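Local atomic coordinates of hypothetical protein CG14615-PA (Drosophila melanogaster, PDB entry 1SQH), a protein that is of unknown function but may act as a glycine N-acyltransferase. Residues 24-29 with 34-39; 93-98 with 104-109; 255-260 with 266-271. All coordinates share one frame; numbering follows the deposited sequence.

Contact 1 (24-29 with 34-39); sequences LYKVKF and FHYLLL
Tyr-25 and His-35 touch across this pair of helices, yet each spends its polar end elsewhere, on the loop before strand 82-87 and the start of that strand: Tyr-25 OH is hydrogen-bonded to Gly-80 O, and His-35 ND1 to the hydroxyl of Tyr-82. With both ends fixed in this way, what meets between the segments is carbon. Tyr-25 CD2 lies 3.7 Å from His-35 CB, and CE2 rests against the same methylene, the two side chains slanting past each other. Leu-39 comes obliquely from the same side of the ring plane, its CD2 4.0 Å from Tyr-25 CD1, with the leucine side chain running nearly at right angles to the tyrosine. One ring is thus met at CD2 and CE2 by His-35 and at CD1 by Leu-39, residues one turn apart on 34-39.

The two helices form an antiparallel hairpin, joined by a four-residue loop; their axes approach to 8.8 Å at a crossing angle of -157°. Coming in the chain between strands 10-12 and 67-71, the pair matches the two helices between the first two strands of an acetyltransferase (GNAT) fold, which is consistent with the clan of this family.

On the more exposed side of the hairpin, Lys-26 and Tyr-36 lie alongside each other and point the same way. The lysine leaves its helix with CG opposite the backbone N (chi1 -170°) and stays extended, which carries its methylenes along the phenol; Lys-26 CD is 3.7 Å from Tyr-36 CE1. The termini, Lys-26 NZ and Tyr-36 OH, remain 3.9 Å apart, so the pairing rests on the aliphatic chain. Replacing Tyr-36 with alanine would probably leave the lysine methylenes without support and free to turn. Asn-33 OD1 accepts a hydrogen bond from Tyr-36 N at the start of the second helix.

Contact 2 (93-98 with 104-109); sequences VSFFSW and AELWEC
Ser-97 and Leu-106 mark the closest backbone approach, their CA atoms 6.3 Å apart, where the chain leaving strand 91-96 passes the first turn of helix 104-112. The backbone remains extended through Ser-97 although the strand has ended, so the alternation of side chains persists: Phe-95 and Ser-97 start toward the helix, whereas Phe-96 starts away from it and packs on Tyr-25 and Phe-29. In the helix, Glu-108 N bonds to Ala-104 O at 2.8 Å, but the amide of Leu-106 lies too early for such a partner.

A water molecule takes that amide instead. It accepts from Leu-106 N at 2.7 Å and is also hydrogen-bonded to Ser-97 OG at 2.8 Å, bridging the end of the strand to the start of the helix. Ser-97 OG has a second partner in Thr-81 OG1, which is hydrogen-bonded in turn to Glu-105 OE2, so a small polar network links the strand end, the helix start and Thr-81.

These elements open a beta-alpha-beta crossover in which helix 104-112 links strand 91-96 to its parallel neighbour, strand 123-128, an arrangement also found in the central part of GNAT folds.

Deeper in, the contact is apolar and centred on Leu-106. Its CB meets Ser-97 CB at 3.9 Å, while its two methyls reach back along the strand to Phe-95. Phe-95 CD1 lies close to both branches, 3.9 Å from Leu-106 CD2 and 4.0 Å from Leu-106 CD1, and the two side chains cross at about a right angle. With CG set between the backbone N and the carbonyl carbon (chi1 59°), Phe-95 brings this corner of its ring to the leucine methyls, and the ring also packs on Val-83 and Val-127 of the flanking strands.

Contact 3 (255-260 with 266-271); sequences AMSREI and ITLTAW
No ring enters the contact where Ile-260 meets Ile-266 and Leu-268; the one aromatic group in these segments, the indole of Trp-271, lies well away from the helix. It packs edge-to-face with Phe-231 and again with Trp-296, and meets the Phe-34 ring with the planes at about 45°. The contact itself is made mainly by Ile-260, Ile-266 and Leu-268.

Leu-268 reaches toward helix 248-263 and fits between residues one turn apart. Its CD1 lies 3.8 Å from Ile-260 CD1 and is also close to Ile-260 CB. On the other residue, the carbonyl oxygen Ser-257 O is 3.8 Å from Leu-268 CG. Ile-260 has CG1 beside its own backbone N (chi1 -68°), which leaves CG2 to face Ile-266. There Ile-260 CG2 and Ile-266 CD1 are only 3.4 Å apart, tighter than usual for two methyls; because Ile-266 also has an unusual first torsion, the exact spacing is doubtful.

The helix follows strand 234-239 and leads into strand 268-273, as the helix before the fifth strand does in GNAT folds, in keeping with the FR47-like family. Leu-234 touches both Ile-260 and Leu-268 and so continues the same apolar layer. The hydroxyl Ser-257 OG is occupied by Ala-253 O and by the Tyr-288 hydroxyl.

With no hydrogen bond or charge pair between the segments, the helix is seated on the start of this strand and the residues just before it by the fit of aliphatic side chains from both segments, and directional bonding is left to the backbone and to groups around it.

Contact 1 stands between the other two, its centre 15 Å from that of contact 2 and 17 Å from that of contact 3. Toward contact 2 it presents aromatic rings and one lysine: Tyr-25 OH comes to 3.4 Å from Phe-96 CD2, and Lys-28 forms a cation-pi pair with Trp-98. Toward contact 3 the second helix offers Phe-34 and Leu-37, with Leu-37 CD1 3.5 Å from Thr-269 CG2. Contacts 2 and 3 do not touch, their nearest atoms being about 9 Å apart, but both reach the same mixed sheet. The helix hairpin therefore joins packing from the two acetyltransferase-related family regions; none of the three contacts is tied to a known site.

Contact 1 (24-29 with 34-39)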
# COMPACT_ATOMS: atom_id res chain seq x y z
N LEU A 24 6.71 -17.75 4.26
CA LEU A 24 7.84 -17.58 5.16
C LEU A 24 7.53 -16.43 6.09
O LEU A 24 7.75 -16.52 7.30
CB LEU A 24 9.11 -17.23 4.40
CG LEU A 24 9.95 -18.35 3.83
CD1 LEU A 24 11.20 -17.72 3.23
CD2 LEU A 24 10.31 -19.35 4.92
N TYR A 25 7.04 -15.33 5.53
CA TYR A 25 6.70 -14.20 6.36
C TYR A 25 5.50 -14.55 7.22
O TYR A 25 5.45 -14.18 8.39
CB TYR A 25 6.43 -12.95 5.51
CG TYR A 25 7.70 -12.20 5.15
CD1 TYR A 25 8.56 -12.67 4.16
CD2 TYR A 25 8.08 -11.06 5.86
CE1 TYR A 25 9.78 -12.02 3.88
CE2 TYR A 25 9.29 -10.41 5.60
CZ TYR A 25 10.13 -10.89 4.61
OH TYR A 25 11.34 -10.25 4.38
N LYS A 26 4.56 -15.30 6.66
CA LYS A 26 3.38 -15.70 7.43
C LYS A 26 3.82 -16.46 8.69
O LYS A 26 3.37 -16.16 9.80
CB LYS A 26 2.45 -16.57 6.59
CG LYS A 26 1.08 -16.83 7.24
CD LYS A 26 0.08 -17.37 6.23
CE LYS A 26 -1.28 -17.64 6.87
NZ LYS A 26 -2.30 -18.07 5.88
N VAL A 27 4.71 -17.43 8.51
CA VAL A 27 5.19 -18.22 9.65
C VAL A 27 6.05 -17.37 10.60
O VAL A 27 5.80 -17.32 11.80
CB VAL A 27 6.05 -19.43 9.16
CG1 VAL A 27 6.57 -20.22 10.37
CG2 VAL A 27 5.22 -20.32 8.25
N LYS A 28 7.05 -16.70 10.04
CA LYS A 28 7.97 -15.87 10.82
C LYS A 28 7.36 -14.73 11.65
O LYS A 28 7.72 -14.56 12.82
CB LYS A 28 9.03 -15.27 9.90
CG LYS A 28 10.04 -14.39 10.61
CD LYS A 28 11.03 -15.25 11.38
CE LYS A 28 12.17 -14.42 11.92
NZ LYS A 28 13.19 -15.29 12.59
N PHE A 29 6.46 -13.95 11.06
CA PHE A 29 5.90 -12.82 11.78
C PHE A 29 4.41 -12.83 12.08
O PHE A 29 3.95 -12.02 12.88
CB PHE A 29 6.20 -11.52 11.03
CG PHE A 29 7.66 -11.22 10.91
CD1 PHE A 29 8.43 -10.98 12.05
CD2 PHE A 29 8.27 -11.14 9.65
CE1 PHE A 29 9.79 -10.66 11.93
CE2 PHE A 29 9.62 -10.82 9.53
CZ PHE A 29 10.38 -10.58 10.67
N PHE A 34 3.12 -6.37 7.97
CA PHE A 34 2.90 -5.63 6.73
C PHE A 34 3.57 -6.17 5.47
O PHE A 34 3.07 -5.95 4.36
CB PHE A 34 3.28 -4.17 6.94
CG PHE A 34 2.22 -3.38 7.66
CD1 PHE A 34 1.24 -2.69 6.94
CD2 PHE A 34 2.17 -3.36 9.05
CE1 PHE A 34 0.23 -1.98 7.60
CE2 PHE A 34 1.17 -2.66 9.72
CZ PHE A 34 0.20 -1.97 9.00
N HIS A 35 4.69 -6.87 5.62
CA HIS A 35 5.33 -7.43 4.44
C HIS A 35 4.52 -8.63 4.03
O HIS A 35 4.37 -8.91 2.83
CB HIS A 35 6.79 -7.77 4.74
CG HIS A 35 7.66 -6.56 4.81
ND1 HIS A 35 8.07 -5.88 3.69
CD2 HIS A 35 8.06 -5.83 5.88
CE1 HIS A 35 8.68 -4.76 4.06
NE2 HIS A 35 8.69 -4.71 5.38
N TYR A 36 3.98 -9.34 5.01
CA TYR A 36 3.13 -10.48 4.68
C TYR A 36 1.90 -9.94 3.94
O TYR A 36 1.47 -10.51 2.94
CB TYR A 36 2.67 -11.19 5.96
CG TYR A 36 1.42 -12.01 5.74
CD1 TYR A 36 1.48 -13.24 5.07
CD2 TYR A 36 0.17 -11.54 6.15
CE1 TYR A 36 0.33 -13.97 4.81
CE2 TYR A 36 -0.99 -12.27 5.90
CZ TYR A 36 -0.91 -13.49 5.23
OH TYR A 36 -2.05 -14.23 4.99
N LEU A 37 1.34 -8.84 4.45
CA LEU A 37 0.15 -8.25 3.84
C LEU A 37 0.40 -7.82 2.40
O LEU A 37 -0.43 -8.05 1.52
CB LEU A 37 -0.34 -7.07 4.69
CG LEU A 37 -0.96 -7.59 6.00
CD1 LEU A 37 -1.33 -6.46 6.95
CD2 LEU A 37 -2.20 -8.42 5.64
N LEU A 38 1.57 -7.22 2.18
CA LEU A 38 1.98 -6.78 0.86
C LEU A 38 2.06 -8.00 -0.07
O LEU A 38 1.52 -7.98 -1.18
CB LEU A 38 3.33 -6.07 0.97
CG LEU A 38 4.27 -5.82 -0.22
CD1 LEU A 38 3.50 -5.70 -1.51
CD2 LEU A 38 5.06 -4.54 0.07
N LEU A 39 2.72 -9.05 0.40
CA LEU A 39 2.88 -10.28 -0.38
C LEU A 39 1.52 -10.92 -0.59
O LEU A 39 1.17 -11.35 -1.71
CB LEU A 39 3.82 -11.25 0.35
CG LEU A 39 5.31 -11.30 -0.06
CD1 LEU A 39 5.84 -9.91 -0.29
CD2 LEU A 39 6.11 -12.00 1.04

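Contact 2 (93-98 with 104-109)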
# COMPACT_ATOMS: atom_id res chain seq x y z
N VAL A 93 9.88 1.04 -4.62
CA VAL A 93 10.67 -0.07 -4.11
C VAL A 93 10.33 -0.42 -2.67
O VAL A 93 10.15 0.46 -1.82
CB VAL A 93 12.20 0.25 -4.16
CG1 VAL A 93 13.01 -0.97 -3.76
CG2 VAL A 93 12.60 0.70 -5.56
N SER A 94 10.21 -1.71 -2.42
CA SER A 94 9.93 -2.23 -1.08
C SER A 94 11.00 -3.28 -0.83
O SER A 94 11.46 -3.94 -1.77
CB SER A 94 8.56 -2.90 -1.01
OG SER A 94 8.35 -3.48 0.27
N PHE A 95 11.41 -3.44 0.42
CA PHE A 95 12.43 -4.43 0.74
C PHE A 95 12.50 -4.73 2.23
O PHE A 95 12.11 -3.91 3.07
CB PHE A 95 13.80 -3.95 0.25
CG PHE A 95 14.23 -2.64 0.84
CD1 PHE A 95 14.79 -2.58 2.11
CD2 PHE A 95 14.07 -1.46 0.12
CE1 PHE A 95 15.18 -1.35 2.67
CE2 PHE A 95 14.45 -0.23 0.67
CZ PHE A 95 15.00 -0.18 1.94
N PHE A 96 12.99 -5.92 2.55
CA PHE A 96 13.15 -6.35 3.92
C PHE A 96 14.04 -7.58 3.99
O PHE A 96 14.32 -8.22 2.99
CB PHE A 96 11.80 -6.71 4.57
CG PHE A 96 11.85 -6.71 6.07
CD1 PHE A 96 11.79 -5.51 6.78
CD2 PHE A 96 12.07 -7.90 6.78
CE1 PHE A 96 11.94 -5.48 8.17
CE2 PHE A 96 12.23 -7.89 8.16
CZ PHE A 96 12.17 -6.68 8.86
N SER A 97 14.48 -7.87 5.20
CA SER A 97 15.30 -9.03 5.50
C SER A 97 15.43 -9.02 7.00
O SER A 97 15.43 -7.94 7.61
CB SER A 97 16.69 -8.93 4.86
OG SER A 97 17.47 -10.05 5.25
N TRP A 98 15.53 -10.19 7.62
CA TRP A 98 15.67 -10.22 9.06
C TRP A 98 17.01 -10.76 9.52
O TRP A 98 17.13 -11.30 10.61
CB TRP A 98 14.51 -11.01 9.69
CG TRP A 98 14.37 -12.44 9.27
CD1 TRP A 98 15.15 -13.49 9.63
CD2 TRP A 98 13.33 -12.98 8.44
NE1 TRP A 98 14.67 -14.66 9.09
CE2 TRP A 98 13.55 -14.37 8.35
CE3 TRP A 98 12.23 -12.42 7.77
CZ2 TRP A 98 12.71 -15.22 7.61
CZ3 TRP A 98 11.39 -13.27 7.03
CH2 TRP A 98 11.64 -14.65 6.96
N ALA A 104 23.53 -7.69 6.08
CA ALA A 104 24.51 -7.58 5.01
C ALA A 104 23.94 -7.98 3.64
O ALA A 104 24.04 -7.23 2.66
CB ALA A 104 25.72 -8.44 5.34
N GLU A 105 23.33 -9.16 3.58
CA GLU A 105 22.76 -9.68 2.35
C GLU A 105 21.86 -8.67 1.65
O GLU A 105 21.94 -8.48 0.44
CB GLU A 105 21.97 -10.96 2.63
CG GLU A 105 21.33 -11.58 1.41
CD GLU A 105 20.79 -12.97 1.70
OE1 GLU A 105 21.61 -13.91 1.78
OE2 GLU A 105 19.56 -13.12 1.84
N LEU A 106 21.00 -8.01 2.43
CA LEU A 106 20.09 -7.02 1.88
C LEU A 106 20.83 -5.84 1.26
O LEU A 106 20.62 -5.51 0.09
CB LEU A 106 19.14 -6.50 2.97
CG LEU A 106 18.29 -5.27 2.61
CD1 LEU A 106 17.34 -5.61 1.48
CD2 LEU A 106 17.52 -4.81 3.84
N TRP A 107 21.71 -5.21 2.04
CA TRP A 107 22.45 -4.05 1.55
C TRP A 107 23.37 -4.40 0.40
O TRP A 107 23.70 -3.55 -0.43
CB TRP A 107 23.22 -3.40 2.69
CG TRP A 107 22.31 -2.72 3.65
CD1 TRP A 107 22.03 -3.09 4.93
CD2 TRP A 107 21.49 -1.58 3.37
NE1 TRP A 107 21.08 -2.24 5.47
CE2 TRP A 107 20.74 -1.31 4.53
CE3 TRP A 107 21.32 -0.76 2.24
CZ2 TRP A 107 19.83 -0.24 4.60
CZ3 TRP A 107 20.41 0.31 2.31
CH2 TRP A 107 19.68 0.55 3.49
N GLU A 108 23.79 -5.66 0.34
CA GLU A 108 24.63 -6.09 -0.76
C GLU A 108 23.74 -5.94 -1.99
O GLU A 108 24.18 -5.44 -3.04
CB GLU A 108 25.04 -7.55 -0.56
CG GLU A 108 26.18 -8.01 -1.43
CD GLU A 108 26.77 -9.31 -0.92
OE1 GLU A 108 27.19 -9.35 0.25
OE2 GLU A 108 26.80 -10.30 -1.69
N CYS A 109 22.48 -6.34 -1.85
CA CYS A 109 21.51 -6.24 -2.92
C CYS A 109 21.23 -4.80 -3.33
O CYS A 109 21.36 -4.44 -4.50
CB CYS A 109 20.18 -6.88 -2.50
SG CYS A 109 20.13 -8.68 -2.57
O HOH W 1 20.01 -9.17 4.66

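Contact 3 (255-260 with 266-271)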
# COMPACT_ATOMS: atom_id res chain seq x y z
N ALA A 255 -17.37 0.81 7.71
CA ALA A 255 -17.98 -0.00 6.67
C ALA A 255 -16.95 -0.78 5.85
O ALA A 255 -17.07 -2.00 5.68
CB ALA A 255 -18.82 0.87 5.76
N MSE A 256 -15.93 -0.08 5.35
CA MSE A 256 -14.90 -0.77 4.58
C MSE A 256 -14.21 -1.88 5.40
O MSE A 256 -13.95 -2.96 4.88
CB MSE A 256 -13.86 0.23 4.07
CG MSE A 256 -12.87 -0.38 3.11
SE MSE A 256 -13.66 -0.65 1.35
CE MSE A 256 -14.34 -2.43 1.63
N SER A 257 -13.92 -1.60 6.68
CA SER A 257 -13.27 -2.60 7.54
C SER A 257 -14.12 -3.87 7.61
O SER A 257 -13.61 -4.99 7.45
CB SER A 257 -13.05 -2.03 8.95
OG SER A 257 -12.12 -0.96 8.94
N ARG A 258 -15.41 -3.69 7.86
CA ARG A 258 -16.35 -4.80 7.93
C ARG A 258 -16.42 -5.53 6.59
O ARG A 258 -16.27 -6.74 6.54
CB ARG A 258 -17.75 -4.31 8.28
CG ARG A 258 -18.02 -4.18 9.75
CD ARG A 258 -18.79 -5.39 10.27
NE ARG A 258 -20.00 -5.65 9.48
CZ ARG A 258 -21.13 -6.11 10.00
NH1 ARG A 258 -21.22 -6.33 11.31
NH2 ARG A 258 -22.16 -6.38 9.22
N GLU A 259 -16.66 -4.78 5.51
CA GLU A 259 -16.79 -5.38 4.19
C GLU A 259 -15.58 -6.22 3.81
O GLU A 259 -15.73 -7.33 3.31
CB GLU A 259 -17.05 -4.33 3.10
CG GLU A 259 -17.21 -4.95 1.70
CD GLU A 259 -17.62 -3.95 0.61
OE1 GLU A 259 -17.45 -4.28 -0.58
OE2 GLU A 259 -18.10 -2.84 0.93
N ILE A 260 -14.38 -5.69 4.05
CA ILE A 260 -13.19 -6.44 3.69
C ILE A 260 -13.07 -7.70 4.52
O ILE A 260 -12.83 -8.77 4.00
CB ILE A 260 -11.89 -5.60 3.89
CG1 ILE A 260 -11.85 -4.45 2.87
CG2 ILE A 260 -10.65 -6.51 3.72
CD1 ILE A 260 -10.62 -3.55 3.00
N ILE A 266 -8.16 -11.51 6.44
CA ILE A 266 -6.89 -10.83 6.66
C ILE A 266 -7.06 -9.76 7.72
O ILE A 266 -8.17 -9.34 8.04
CB ILE A 266 -6.30 -10.16 5.40
CG1 ILE A 266 -7.41 -9.64 4.50
CG2 ILE A 266 -5.34 -11.10 4.71
CD1 ILE A 266 -8.13 -8.44 5.05
N THR A 267 -5.93 -9.35 8.27
CA THR A 267 -5.90 -8.30 9.27
C THR A 267 -6.21 -7.01 8.52
O THR A 267 -5.71 -6.80 7.42
CB THR A 267 -4.50 -8.18 9.84
OG1 THR A 267 -4.01 -9.49 10.13
CG2 THR A 267 -4.50 -7.32 11.09
N LEU A 268 -7.05 -6.15 9.09
CA LEU A 268 -7.32 -4.89 8.45
C LEU A 268 -6.20 -3.94 8.90
O LEU A 268 -5.73 -4.03 10.03
CB LEU A 268 -8.67 -4.34 8.89
CG LEU A 268 -9.88 -4.68 8.02
CD1 LEU A 268 -9.71 -3.98 6.68
CD2 LEU A 268 -10.01 -6.21 7.84
N THR A 269 -5.76 -3.05 8.01
CA THR A 269 -4.71 -2.11 8.39
C THR A 269 -4.90 -0.83 7.60
O THR A 269 -5.76 -0.76 6.73
CB THR A 269 -3.29 -2.63 8.07
OG1 THR A 269 -3.15 -2.77 6.66
CG2 THR A 269 -3.03 -3.97 8.75
N ALA A 270 -4.09 0.17 7.92
CA ALA A 270 -4.15 1.44 7.21
C ALA A 270 -2.84 2.18 7.43
O ALA A 270 -2.28 2.17 8.53
CB ALA A 270 -5.31 2.29 7.70
N TRP A 271 -2.36 2.81 6.36
CA TRP A 271 -1.14 3.60 6.41
C TRP A 271 -1.54 5.07 6.42
O TRP A 271 -2.17 5.55 5.49
CB TRP A 271 -0.28 3.32 5.18
CG TRP A 271 0.57 2.10 5.29
CD1 TRP A 271 0.52 0.98 4.51
CD2 TRP A 271 1.66 1.90 6.20
NE1 TRP A 271 1.52 0.10 4.86
CE2 TRP A 271 2.23 0.64 5.90
CE3 TRP A 271 2.22 2.67 7.24
CZ2 TRP A 271 3.34 0.13 6.60
CZ3 TRP A 271 3.31 2.16 7.93
CH2 TRP A 271 3.86 0.91 7.61